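Local coordinates for pectate lyase (Bacillus, PDB 3VMV), which probably cleaves pectate, the polygalacturonate of plant cell walls, by beta-elimination, at residues Y245-G250 with V285-N289; D228-R234 with G263-Y269; V52-Q58 with N89-I95; I95-L99 with E119-I123. One frame throughout, in Å; residues are numbered along the deposited sequence.

Contact 1 (Y245-G250 with V285-N289); sequences YFDNVG and VNTPN
Phe246 to Val249 and Val285 to Thr287 lie on adjacent coils of the right-handed parallel beta-helix, the fold of polysaccharide lyase family 1, where both chains turn the same corner: Asn248 and Asn286 each take left-handed backbone angles. Backbone bonding sets the register. Val285 N reaches Phe246 O at 2.8 Å, and Asn248 N reaches Val285 O at 2.9 Å, both nearly straight, which supports the parallel bridge between Asp247 and Val285. Past the corner a side chain replaces the carbonyl: Thr287 OG1 accepts Val249 N at 3.1 Å and donates to Val285 O, coming in above that carbonyl plane. With chi1 at -72° the hydroxyl lies beside Thr287's own N and faces the other coil. A valine in place of Thr287 would probably leave Val249 N without its acceptor and Val285 O with one donor fewer. Apolar contacts fill in around these bonds. Val285 CG2 meets the Tyr245 ring obliquely, 3.8 Å from CZ, while Thr287 CG2 runs alongside Val249, 3.9 Å from its CB. The Phe246 ring leads away from 285-289 to stack on Phe223. Pro288 CD presses to 3.3 Å from Val249 O, a buried carbonyl oxygen with no hydrogen-bonding partner in the model. Beyond the corner, one water donates to both Gly250 O and Asn286 O, 2.9 Å from each.

Contact 2 (D228-R234 with G263-Y269); sequences DTAINSR and GPVGWFY. With SO4 (sulfate ion), chain C.
Ile231 and Asn232 pair in parallel with Val265 and Gly266 as neighbouring rungs of the beta-helix, at a point where a polar network continues from the strands into the Phe268-Tyr269 loop. Ser233 N to Gly266 O, 2.9 Å and nearly straight, is one of the rung bonds; Ile231 N to Pro264 O is another. Asn232 extends the pairing with its side chain: chi1 of -175° carries the amide to the Phe268 backbone, where OD1 accepts from Phe268 N at 2.9 Å and ND2 donates to Phe268 O at 2.9 Å. Two bonds thus fix the amide's rotation. The Phe268 ring is sandwiched, with Thr229 CG2 over the centre of one face, 3.6 Å from the centroid, and Gly266 C against the other. Tyr269 OH donates to Asp228 OD2 at 2.5 Å, on the anti lone pair, with carboxylate and ring only 9° from coplanar; Asp228 OD1 bridges to Lys262, and Thr229 OG1 lies 2.7 Å from the Tyr269 hydroxyl oxygen. A phenylalanine in place of Tyr269 would probably leave Asp228 OD2 and Thr229 OG1 without their shared partner. Arg234 grips a sulfate, probably from the crystallisation liquor, with NH2 2.8 Å from O4 and NH1 2.9 Å from O1. Around this, Ala230 and Pro264 rest on Val249 of strand 245-249, and Val265 packs on Trp277 and Leu279 of strand 276-280.

Contact 3 (V52-Q58 with N89-I95); sequences VNGTITQ and NGEFDGI
Ile56 and Phe92 form a parallel bridge between strands 55-57 and 91-93, successive coils near the N-terminal end of the beta-helix; the axes of these two short strands come within 4.5 Å, their directions 28° apart. Two backbone bonds grip Ile56: its N donates to Glu91 O at 2.7 Å, and its O accepts from Asp93 N at 2.9 Å. Apolar packing occupies the face that carries these two side chains. They lie side by side, and Ile56 CG1 sits over the centre of the Phe92 ring, 3.9 Å from its centroid. Ile56 holds CG1 anti to the carbonyl carbon (chi1 -46°), which swings the branch over the ring, while CG2 turns to Ile95 CG2 at 3.8 Å. Ile31 of helix 28-40 and Ile66 of strand 66-68 pack on both Ile56 and Phe92. Polar groups take the other face. Thr55 OG1 makes at most a weak bond to Glu91 OE1, 3.3 Å; the other oxygen, OE2, is hydrogen-bonded to His113 NE2. Waters bridge the two segments at two points: one joins Thr55 OG1 to Asn89 O, another Gln58 N to Asp93 O. Gln58, bent at chi2, folds back across Ile95, and its NE2 donates almost straight (170°) to Gly94 O at 2.9 Å, the acceptor lying in the amide plane.

Contact 4 (I95-L99 with E119-I123); sequences IGIRL and EGTAI. With SO4 (sulfate ion), chain B.
Gly96 and Ile97 press against Thr121 to Ile123 in the tight half of this beta-helix rung. Gly96 CA comes within 3.4 Å of Ala122 O and also points its hydrogen at Thr121 O; a beta carbon here would fall about 2.0 Å from Thr121 O, so the close approach depends on the missing side chain. Ile97 N donates to Ala122 O at 2.9 Å, and Ile123 CA sits 3.3 Å from Ile97 O, the contacts that mark Ile97 and Ile123 as parallel partners. A water donating to both Ile97 O and Thr121 O begins the looser side. There Arg98 and Glu119 reach across at about a right angle, joined by a salt bridge from NH2 to OE2 of 3.0 Å, met on the anti side of the carboxylate and in the guanidinium plane. The bend at chi3 (64°) brings the guanidinium over to a sulfate, probably from the crystallisation liquor, with NH2 2.7 Å from O3 and NH1 3.0 Å from O2; NH1 also bridges to Asp67. Inside the coil, Ile97 and Ile123 both pack on Ile112 of strand 111-113, while Ile97 also meets Ile66 and Val68 of strand 66-68.

In the fold
From the N terminus, contact 3 comes first: 89-95 returns to 52-58 after one coil, closing a loop of 30 intervening residues. Contact 4 follows at once, sharing Ile95 and joining 95-99 to 119-123 on the next coil across a loop of 19; Phe92 and Ile97 touch where the two meet. Much further along, contacts 2 and 1 cross, closing loops of 28 and 34 residues: 228-234 and 245-250 lie on one coil, 263-269 and 285-289 on the next, and their segments alternate. They pack together through Pro264, against Phe246 and Thr287. Each pair thus ties two faces of neighbouring coils, and contacts 1 and 3, with centres about 34 Å apart, stand well separated along the solenoid.

Contact 1 (Y245-G250 with V285-N289)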
loop_
_atom_site.group_PDB
_atom_site.type_symbol
_atom_site.label_atom_id
_atom_site.label_comp_id
_atom_site.label_asym_id
_atom_site.label_seq_id
_atom_site.Cartn_x
_atom_site.Cartn_y
_atom_site.Cartn_z
ATOM N N TYR A 245 -2.399 0.737 17.137
ATOM C CA TYR A 245 -1.854 1.672 18.101
ATOM C C TYR A 245 -1.666 3.030 17.435
ATOM O O TYR A 245 -1.033 3.083 16.375
ATOM C CB TYR A 245 -0.515 1.135 18.660
ATOM C CG TYR A 245 -0.096 1.788 19.926
ATOM C CD1 TYR A 245 -0.458 1.189 21.119
ATOM C CD2 TYR A 245 0.622 2.971 19.954
ATOM C CE1 TYR A 245 -0.144 1.711 22.303
ATOM C CE2 TYR A 245 0.948 3.544 21.251
ATOM C CZ TYR A 245 0.530 2.865 22.365
ATOM O OH TYR A 245 0.758 3.300 23.652
ATOM N N PHE A 246 -2.244 4.096 18.026
ATOM C CA PHE A 246 -2.101 5.419 17.454
ATOM C C PHE A 246 -1.444 6.336 18.483
ATOM O O PHE A 246 -1.880 6.378 19.633
ATOM C CB PHE A 246 -3.494 6.019 17.205
ATOM C CG PHE A 246 -4.332 5.285 16.198
ATOM C CD1 PHE A 246 -4.386 5.719 14.868
ATOM C CD2 PHE A 246 -5.072 4.152 16.559
ATOM C CE1 PHE A 246 -5.188 5.070 13.931
ATOM C CE2 PHE A 246 -5.894 3.517 15.637
ATOM C CZ PHE A 246 -5.957 3.938 14.317
ATOM N N ASP A 247 -0.432 7.102 18.061
ATOM C CA ASP A 247 0.228 8.058 18.942
ATOM C C ASP A 247 0.310 9.372 18.171
ATOM O O ASP A 247 0.975 9.423 17.124
ATOM C CB ASP A 247 1.641 7.547 19.262
ATOM C CG ASP A 247 2.493 8.560 20.053
ATOM O OD1 ASP A 247 3.649 8.226 20.332
ATOM O OD2 ASP A 247 2.031 9.652 20.426
ATOM N N ASN A 248 -0.331 10.419 18.700
ATOM C CA ASN A 248 -0.209 11.765 18.146
ATOM C C ASN A 248 -0.707 11.772 16.724
ATOM O O ASN A 248 0.010 12.203 15.796
ATOM C CB ASN A 248 1.240 12.259 18.219
ATOM C CG ASN A 248 1.378 13.730 17.849
ATOM O OD1 ASN A 248 2.431 14.157 17.340
ATOM N ND2 ASN A 248 0.340 14.500 18.085
ATOM N N VAL A 249 -1.933 11.282 16.543
ATOM C CA VAL A 249 -2.543 11.172 15.215
ATOM C C VAL A 249 -3.731 12.089 15.030
ATOM O O VAL A 249 -4.763 11.944 15.686
ATOM C CB VAL A 249 -3.019 9.743 14.985
ATOM C CG1 VAL A 249 -3.802 9.574 13.650
ATOM C CG2 VAL A 249 -1.814 8.798 14.962
ATOM N N GLY A 250 -3.581 13.045 14.119
ATOM C CA GLY A 250 -4.670 13.933 13.769
ATOM C C GLY A 250 -4.600 15.247 14.490
ATOM O O GLY A 250 -4.203 15.296 15.659
ATOM N N VAL A 285 -3.226 7.240 21.920
ATOM C CA VAL A 285 -2.475 8.066 22.843
ATOM C C VAL A 285 -2.302 9.442 22.205
ATOM O O VAL A 285 -1.805 9.554 21.080
ATOM C CB VAL A 285 -1.088 7.449 23.082
ATOM C CG1 VAL A 285 -0.264 8.275 24.044
ATOM C CG2 VAL A 285 -1.240 6.006 23.595
ATOM N N ASN A 286 -2.723 10.465 22.929
ATOM C CA ASN A 286 -2.659 11.864 22.438
ATOM C C ASN A 286 -3.264 11.928 21.037
ATOM O O ASN A 286 -2.714 12.552 20.113
ATOM C CB ASN A 286 -1.214 12.440 22.489
ATOM C CG ASN A 286 -0.760 12.689 23.911
ATOM O OD1 ASN A 286 -1.527 12.491 24.861
ATOM N ND2 ASN A 286 0.482 13.139 24.078
ATOM N N THR A 287 -4.384 11.226 20.872
ATOM C CA THR A 287 -5.053 11.123 19.586
ATOM C C THR A 287 -6.548 11.284 19.798
ATOM O O THR A 287 -7.131 10.535 20.591
ATOM C CB THR A 287 -4.802 9.714 19.019
ATOM O OG1 THR A 287 -3.428 9.586 18.596
ATOM C CG2 THR A 287 -5.677 9.444 17.772
ATOM N N PRO A 288 -7.178 12.269 19.135
ATOM C CA PRO A 288 -8.612 12.515 19.384
ATOM C C PRO A 288 -9.419 11.240 19.138
ATOM O O PRO A 288 -9.263 10.605 18.085
ATOM C CB PRO A 288 -8.992 13.527 18.296
ATOM C CG PRO A 288 -7.729 14.225 17.964
ATOM C CD PRO A 288 -6.606 13.219 18.162
ATOM N N ASN A 289 -10.268 10.858 20.098
ATOM C CA ASN A 289 -11.009 9.632 19.882
ATOM C C ASN A 289 -12.358 9.543 20.592
ATOM O O ASN A 289 -13.191 8.688 20.217
ATOM C CB ASN A 289 -10.168 8.407 20.271
ATOM C CG ASN A 289 -9.934 8.312 21.761
ATOM O OD1 ASN A 289 -10.646 7.600 22.469
ATOM N ND2 ASN A 289 -8.924 9.012 22.250
HETATM O O HOH W 1 2.513 11.435 22.077
HETATM O O HOH W 2 -2.732 14.477 17.996
#

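Contact 2 (D228-R234 with G263-Y269)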
loop_
_atom_site.group_PDB
_atom_site.type_symbol
_atom_site.label_atom_id
_atom_site.label_comp_id
_atom_site.label_asym_id
_atom_site.label_seq_id
_atom_site.Cartn_x
_atom_site.Cartn_y
_atom_site.Cartn_z
ATOM N N ASP A 228 -2.296 15.680 9.842
ATOM C CA ASP A 228 -3.649 16.151 9.573
ATOM C C ASP A 228 -4.712 15.098 9.914
ATOM O O ASP A 228 -5.472 15.275 10.878
ATOM C CB ASP A 228 -3.767 16.689 8.145
ATOM C CG ASP A 228 -4.850 17.757 8.029
ATOM O OD1 ASP A 228 -4.792 18.778 8.748
ATOM O OD2 ASP A 228 -5.761 17.575 7.212
ATOM N N THR A 229 -4.803 14.035 9.125
ATOM C CA THR A 229 -5.742 12.939 9.410
ATOM C C THR A 229 -5.132 11.606 8.979
ATOM O O THR A 229 -4.224 11.547 8.142
ATOM C CB THR A 229 -7.063 13.091 8.641
ATOM O OG1 THR A 229 -6.805 13.134 7.248
ATOM C CG2 THR A 229 -7.785 14.425 9.037
ATOM N N ALA A 230 -5.686 10.510 9.510
ATOM C CA ALA A 230 -5.218 9.197 9.088
ATOM C C ALA A 230 -6.219 8.475 8.211
ATOM O O ALA A 230 -6.270 8.717 7.002
ATOM C CB ALA A 230 -4.851 8.335 10.338
ATOM N N ILE A 231 -7.051 7.626 8.781
ATOM C CA ILE A 231 -8.013 6.844 7.950
ATOM C C ILE A 231 -9.212 7.697 7.524
ATOM O O ILE A 231 -9.918 8.247 8.375
ATOM C CB ILE A 231 -8.525 5.664 8.769
ATOM C CG1 ILE A 231 -7.371 4.800 9.267
ATOM C CG2 ILE A 231 -9.509 4.810 7.920
ATOM C CD1 ILE A 231 -7.793 3.810 10.347
ATOM N N ASN A 232 -9.411 7.841 6.202
ATOM C CA ASN A 232 -10.466 8.681 5.689
ATOM C C ASN A 232 -11.393 7.783 4.903
ATOM O O ASN A 232 -11.044 7.356 3.825
ATOM C CB ASN A 232 -9.867 9.758 4.792
ATOM C CG ASN A 232 -10.917 10.758 4.298
ATOM O OD1 ASN A 232 -12.094 10.684 4.660
ATOM N ND2 ASN A 232 -10.472 11.746 3.488
ATOM N N SER A 233 -12.576 7.508 5.467
ATOM C CA SER A 233 -13.507 6.578 4.862
ATOM C C SER A 233 -14.634 7.326 4.176
ATOM O O SER A 233 -15.393 8.062 4.839
ATOM C CB SER A 233 -14.059 5.647 5.961
ATOM O OG SER A 233 -14.866 4.616 5.412
ATOM N N ARG A 234 -14.743 7.121 2.853
ATOM C CA ARG A 234 -15.592 7.933 1.984
ATOM C C ARG A 234 -16.523 7.080 1.147
ATOM O O ARG A 234 -16.179 5.946 0.799
ATOM C CB ARG A 234 -14.685 8.759 1.031
ATOM C CG ARG A 234 -13.966 9.898 1.775
ATOM C CD ARG A 234 -12.670 10.328 1.121
ATOM N NE ARG A 234 -12.921 11.188 -0.033
ATOM C CZ ARG A 234 -12.100 12.159 -0.402
ATOM N NH1 ARG A 234 -12.413 12.887 -1.465
ATOM N NH2 ARG A 234 -10.980 12.420 0.300
ATOM N N GLY A 263 -8.608 13.363 12.917
ATOM C CA GLY A 263 -8.132 12.372 13.873
ATOM C C GLY A 263 -7.810 11.072 13.172
ATOM O O GLY A 263 -7.472 11.035 11.992
ATOM N N PRO A 264 -7.921 9.958 13.899
ATOM C CA PRO A 264 -7.430 8.672 13.399
ATOM C C PRO A 264 -8.339 8.024 12.345
ATOM O O PRO A 264 -7.862 7.227 11.534
ATOM C CB PRO A 264 -7.347 7.813 14.675
ATOM C CG PRO A 264 -8.407 8.413 15.586
ATOM C CD PRO A 264 -8.411 9.891 15.286
ATOM N N VAL A 265 -9.619 8.343 12.408
ATOM C CA VAL A 265 -10.588 7.849 11.442
ATOM C C VAL A 265 -11.739 8.831 11.341
ATOM O O VAL A 265 -12.047 9.521 12.314
ATOM C CB VAL A 265 -11.067 6.407 11.840
ATOM C CG1 VAL A 265 -11.782 6.401 13.159
ATOM C CG2 VAL A 265 -11.916 5.761 10.718
ATOM N N GLY A 266 -12.342 8.922 10.156
ATOM C CA GLY A 266 -13.523 9.749 9.959
ATOM C C GLY A 266 -13.707 10.007 8.487
ATOM O O GLY A 266 -13.169 9.258 7.650
ATOM N N TRP A 267 -14.464 11.066 8.183
ATOM C CA TRP A 267 -14.755 11.425 6.802
ATOM C C TRP A 267 -14.258 12.852 6.644
ATOM O O TRP A 267 -14.735 13.734 7.362
ATOM C CB TRP A 267 -16.275 11.361 6.568
ATOM C CG TRP A 267 -16.672 11.924 5.214
ATOM C CD1 TRP A 267 -15.912 11.887 4.070
ATOM C CD2 TRP A 267 -17.900 12.579 4.862
ATOM N NE1 TRP A 267 -16.586 12.489 3.044
ATOM C CE2 TRP A 267 -17.810 12.911 3.494
ATOM C CE3 TRP A 267 -19.055 12.923 5.563
ATOM C CZ2 TRP A 267 -18.829 13.585 2.824
ATOM C CZ3 TRP A 267 -20.069 13.580 4.896
ATOM C CH2 TRP A 267 -19.949 13.896 3.533
ATOM N N PHE A 268 -13.310 13.042 5.719
ATOM C CA PHE A 268 -12.615 14.324 5.561
ATOM C C PHE A 268 -12.491 14.732 4.096
ATOM O O PHE A 268 -12.437 13.886 3.197
ATOM C CB PHE A 268 -11.200 14.211 6.138
ATOM C CG PHE A 268 -11.153 13.595 7.509
ATOM C CD1 PHE A 268 -11.670 14.282 8.607
ATOM C CD2 PHE A 268 -10.611 12.343 7.697
ATOM C CE1 PHE A 268 -11.596 13.701 9.882
ATOM C CE2 PHE A 268 -10.547 11.770 8.975
ATOM C CZ PHE A 268 -11.046 12.443 10.045
ATOM N N TYR A 269 -12.453 16.052 3.890
ATOM C CA TYR A 269 -11.924 16.697 2.657
ATOM C C TYR A 269 -12.869 16.716 1.461
ATOM O O TYR A 269 -12.916 17.704 0.734
ATOM C CB TYR A 269 -10.608 16.069 2.154
ATOM C CG TYR A 269 -9.505 15.935 3.194
ATOM C CD1 TYR A 269 -9.215 16.954 4.086
ATOM C CD2 TYR A 269 -8.757 14.779 3.246
ATOM C CE1 TYR A 269 -8.191 16.809 5.029
ATOM C CE2 TYR A 269 -7.745 14.607 4.186
ATOM C CZ TYR A 269 -7.461 15.626 5.064
ATOM O OH TYR A 269 -6.426 15.469 5.974
HETATM S S SO4 C . -8.904 14.682 -1.818
HETATM O O1 SO4 C . -10.183 14.355 -2.493
HETATM O O2 SO4 C . -7.818 13.963 -2.490
HETATM O O3 SO4 C . -8.685 16.128 -1.875
HETATM O O4 SO4 C . -8.932 14.241 -0.411
#

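Contact 3 (V52-Q58 with N89-I95)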
loop_
_atom_site.group_PDB
_atom_site.type_symbol
_atom_site.label_atom_id
_atom_site.label_comp_id
_atom_site.label_asym_id
_atom_site.label_seq_id
_atom_site.Cartn_x
_atom_site.Cartn_y
_atom_site.Cartn_z
ATOM N N VAL A 52 16.377 -8.103 -6.361
ATOM C CA VAL A 52 16.931 -6.800 -6.686
ATOM C C VAL A 52 18.104 -6.538 -5.738
ATOM O O VAL A 52 17.938 -6.449 -4.489
ATOM C CB VAL A 52 15.873 -5.699 -6.548
ATOM C CG1 VAL A 52 16.462 -4.354 -6.920
ATOM C CG2 VAL A 52 14.661 -6.003 -7.452
ATOM N N ASN A 53 19.290 -6.465 -6.335
ATOM C CA ASN A 53 20.527 -6.299 -5.573
ATOM C C ASN A 53 21.345 -5.083 -6.004
ATOM O O ASN A 53 22.573 -5.072 -5.912
ATOM C CB ASN A 53 21.376 -7.590 -5.580
ATOM C CG ASN A 53 21.814 -8.031 -6.980
ATOM O OD1 ASN A 53 21.546 -7.364 -7.977
ATOM N ND2 ASN A 53 22.536 -9.164 -7.047
ATOM N N GLY A 54 20.650 -4.032 -6.412
ATOM C CA GLY A 54 21.303 -2.774 -6.699
ATOM C C GLY A 54 20.282 -1.677 -6.642
ATOM O O GLY A 54 19.106 -1.955 -6.429
ATOM N N THR A 55 20.718 -0.431 -6.822
ATOM C CA THR A 55 19.802 0.711 -6.732
ATOM C C THR A 55 19.228 1.056 -8.109
ATOM O O THR A 55 19.963 1.368 -9.044
ATOM C CB THR A 55 20.508 1.922 -6.123
ATOM O OG1 THR A 55 20.938 1.582 -4.790
ATOM C CG2 THR A 55 19.564 3.133 -6.019
ATOM N N ILE A 56 17.917 0.889 -8.215
ATOM C CA ILE A 56 17.160 1.166 -9.434
ATOM C C ILE A 56 16.809 2.652 -9.492
ATOM O O ILE A 56 16.404 3.227 -8.494
ATOM C CB ILE A 56 15.865 0.348 -9.392
ATOM C CG1 ILE A 56 16.132 -1.100 -8.971
ATOM C CG2 ILE A 56 15.091 0.468 -10.716
ATOM C CD1 ILE A 56 17.202 -1.803 -9.856
ATOM N N THR A 57 16.987 3.292 -10.644
ATOM C CA THR A 57 16.894 4.757 -10.700
ATOM C C THR A 57 16.269 5.147 -12.015
ATOM O O THR A 57 16.212 4.332 -12.928
ATOM C CB THR A 57 18.307 5.437 -10.667
ATOM O OG1 THR A 57 19.081 5.031 -11.809
ATOM C CG2 THR A 57 19.077 5.101 -9.398
ATOM N N GLN A 58 15.909 6.417 -12.158
ATOM C CA GLN A 58 15.521 6.913 -13.480
ATOM C C GLN A 58 16.656 6.723 -14.497
ATOM O O GLN A 58 16.425 6.309 -15.643
ATOM C CB GLN A 58 15.142 8.408 -13.389
ATOM C CG GLN A 58 13.886 8.670 -12.583
ATOM C CD GLN A 58 12.649 8.160 -13.276
ATOM O OE1 GLN A 58 12.598 8.106 -14.509
ATOM N NE2 GLN A 58 11.636 7.806 -12.498
ATOM N N ASN A 89 19.757 -4.066 0.087
ATOM C CA ASN A 89 20.265 -3.563 -1.194
ATOM C C ASN A 89 19.238 -3.406 -2.298
ATOM O O ASN A 89 19.592 -2.955 -3.406
ATOM C CB ASN A 89 21.438 -4.428 -1.709
ATOM C CG ASN A 89 22.559 -4.478 -0.727
ATOM O OD1 ASN A 89 22.967 -3.442 -0.199
ATOM N ND2 ASN A 89 23.031 -5.679 -0.423
ATOM N N GLY A 90 17.969 -3.716 -2.016
ATOM C CA GLY A 90 16.898 -3.606 -3.013
ATOM C C GLY A 90 16.275 -2.244 -2.944
ATOM O O GLY A 90 15.263 -2.076 -2.300
ATOM N N GLU A 91 16.862 -1.275 -3.625
ATOM C CA GLU A 91 16.473 0.111 -3.448
ATOM C C GLU A 91 16.012 0.697 -4.779
ATOM O O GLU A 91 16.693 0.478 -5.788
ATOM C CB GLU A 91 17.648 0.927 -2.917
ATOM C CG GLU A 91 17.295 2.387 -2.713
ATOM C CD GLU A 91 18.462 3.249 -2.290
ATOM O OE1 GLU A 91 19.558 2.689 -2.049
ATOM O OE2 GLU A 91 18.296 4.500 -2.204
ATOM N N PHE A 92 14.879 1.420 -4.752
ATOM C CA PHE A 92 14.354 2.134 -5.921
ATOM C C PHE A 92 14.370 3.599 -5.517
ATOM O O PHE A 92 13.549 4.022 -4.710
ATOM C CB PHE A 92 12.907 1.690 -6.234
ATOM C CG PHE A 92 12.779 0.266 -6.700
ATOM C CD1 PHE A 92 12.435 -0.022 -8.020
ATOM C CD2 PHE A 92 13.003 -0.780 -5.824
ATOM C CE1 PHE A 92 12.323 -1.334 -8.466
ATOM C CE2 PHE A 92 12.908 -2.124 -6.280
ATOM C CZ PHE A 92 12.549 -2.378 -7.588
ATOM N N ASP A 93 15.329 4.352 -6.048
ATOM C CA ASP A 93 15.541 5.747 -5.676
ATOM C C ASP A 93 15.015 6.626 -6.809
ATOM O O ASP A 93 15.623 6.727 -7.886
ATOM C CB ASP A 93 17.030 5.984 -5.436
ATOM C CG ASP A 93 17.337 7.433 -5.074
ATOM O OD1 ASP A 93 16.391 8.254 -4.949
ATOM O OD2 ASP A 93 18.544 7.743 -4.914
ATOM N N GLY A 94 13.830 7.200 -6.578
ATOM C CA GLY A 94 13.276 8.132 -7.546
ATOM C C GLY A 94 12.500 7.471 -8.648
ATOM O O GLY A 94 12.166 8.160 -9.633
ATOM N N ILE A 95 12.205 6.175 -8.523
ATOM C CA ILE A 95 11.414 5.495 -9.567
ATOM C C ILE A 95 10.559 4.477 -8.858
ATOM O O ILE A 95 11.043 3.782 -7.961
ATOM C CB ILE A 95 12.290 4.832 -10.687
ATOM C CG1 ILE A 95 11.376 4.294 -11.783
ATOM C CG2 ILE A 95 13.251 3.791 -10.103
ATOM C CD1 ILE A 95 12.122 3.927 -13.089
HETATM O O HOH W 3 21.350 -0.857 -3.545
HETATM O O HOH W 4 16.162 8.357 -9.887
#

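Contact 4 (I95-L99 with E119-I123)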
loop_
_atom_site.group_PDB
_atom_site.type_symbol
_atom_site.label_atom_id
_atom_site.label_comp_id
_atom_site.label_asym_id
_atom_site.label_seq_id
_atom_site.Cartn_x
_atom_site.Cartn_y
_atom_site.Cartn_z
ATOM N N ILE A 95 12.205 6.175 -8.523
ATOM C CA ILE A 95 11.414 5.495 -9.567
ATOM C C ILE A 95 10.559 4.477 -8.858
ATOM O O ILE A 95 11.043 3.782 -7.961
ATOM C CB ILE A 95 12.290 4.832 -10.687
ATOM C CG1 ILE A 95 11.376 4.294 -11.783
ATOM C CG2 ILE A 95 13.251 3.791 -10.103
ATOM C CD1 ILE A 95 12.122 3.927 -13.089
ATOM N N GLY A 96 9.295 4.444 -9.243
ATOM C CA GLY A 96 8.333 3.544 -8.642
ATOM C C GLY A 96 7.905 2.420 -9.544
ATOM O O GLY A 96 8.316 2.309 -10.706
ATOM N N ILE A 97 7.127 1.522 -8.958
ATOM C CA ILE A 97 6.590 0.360 -9.667
ATOM C C ILE A 97 5.113 0.520 -9.935
ATOM O O ILE A 97 4.379 0.992 -9.072
ATOM C CB ILE A 97 6.774 -0.900 -8.777
ATOM C CG1 ILE A 97 8.270 -1.122 -8.537
ATOM C CG2 ILE A 97 6.166 -2.128 -9.478
ATOM C CD1 ILE A 97 8.584 -2.241 -7.458
ATOM N N ARG A 98 4.662 0.139 -11.133
ATOM C CA ARG A 98 3.241 0.135 -11.443
ATOM C C ARG A 98 2.808 -1.264 -11.799
ATOM O O ARG A 98 3.401 -1.897 -12.667
ATOM C CB ARG A 98 2.857 1.116 -12.561
ATOM C CG ARG A 98 1.353 1.136 -12.851
ATOM C CD ARG A 98 1.003 2.228 -13.868
ATOM N NE ARG A 98 1.635 1.929 -15.148
ATOM C CZ ARG A 98 1.722 2.802 -16.167
ATOM N NH1 ARG A 98 2.287 2.415 -17.301
ATOM N NH2 ARG A 98 1.265 4.043 -16.039
ATOM N N LEU A 99 1.749 -1.728 -11.156
ATOM C CA LEU A 99 1.154 -3.011 -11.527
ATOM C C LEU A 99 -0.107 -2.764 -12.309
ATOM O O LEU A 99 -1.046 -2.141 -11.780
ATOM C CB LEU A 99 0.850 -3.832 -10.272
ATOM C CG LEU A 99 1.965 -4.089 -9.236
ATOM C CD1 LEU A 99 1.419 -5.091 -8.171
ATOM C CD2 LEU A 99 3.268 -4.541 -9.789
ATOM N N GLU A 119 4.258 7.995 -12.248
ATOM C CA GLU A 119 3.039 8.327 -11.516
ATOM C C GLU A 119 3.372 9.159 -10.275
ATOM O O GLU A 119 2.463 9.650 -9.609
ATOM C CB GLU A 119 2.317 7.054 -11.033
ATOM C CG GLU A 119 1.903 6.072 -12.129
ATOM C CD GLU A 119 0.666 6.527 -12.899
ATOM O OE1 GLU A 119 0.068 7.583 -12.534
ATOM O OE2 GLU A 119 0.277 5.824 -13.886
ATOM N N GLY A 120 4.657 9.280 -9.938
ATOM C CA GLY A 120 5.060 9.942 -8.705
ATOM C C GLY A 120 4.678 9.124 -7.476
ATOM O O GLY A 120 4.517 9.658 -6.364
ATOM N N THR A 121 4.559 7.824 -7.675
ATOM C CA THR A 121 4.041 6.950 -6.625
ATOM C C THR A 121 4.929 5.721 -6.476
ATOM O O THR A 121 5.371 5.137 -7.473
ATOM C CB THR A 121 2.607 6.540 -6.992
ATOM O OG1 THR A 121 1.759 7.711 -6.929
ATOM C CG2 THR A 121 2.053 5.483 -6.027
ATOM N N ALA A 122 5.209 5.313 -5.237
ATOM C CA ALA A 122 6.161 4.217 -5.034
ATOM C C ALA A 122 5.604 2.885 -5.590
ATOM O O ALA A 122 6.317 2.171 -6.285
ATOM C CB ALA A 122 6.555 4.077 -3.544
ATOM N N ILE A 123 4.358 2.533 -5.239
ATOM C CA ILE A 123 3.712 1.396 -5.889
ATOM C C ILE A 123 2.302 1.792 -6.253
ATOM O O ILE A 123 1.500 2.125 -5.386
ATOM C CB ILE A 123 3.664 0.155 -5.007
ATOM C CG1 ILE A 123 5.070 -0.212 -4.552
ATOM C CG2 ILE A 123 3.051 -1.033 -5.793
ATOM C CD1 ILE A 123 5.126 -1.450 -3.589
HETATM S S SO4 B . 2.398 5.930 -18.965
HETATM O O1 SO4 B . 3.756 6.283 -18.576
HETATM O O2 SO4 B . 2.337 4.571 -19.454
HETATM O O3 SO4 B . 1.519 6.088 -17.808
HETATM O O4 SO4 B . 1.961 6.795 -20.048
HETATM O O HOH W 5 4.297 3.874 -9.611
#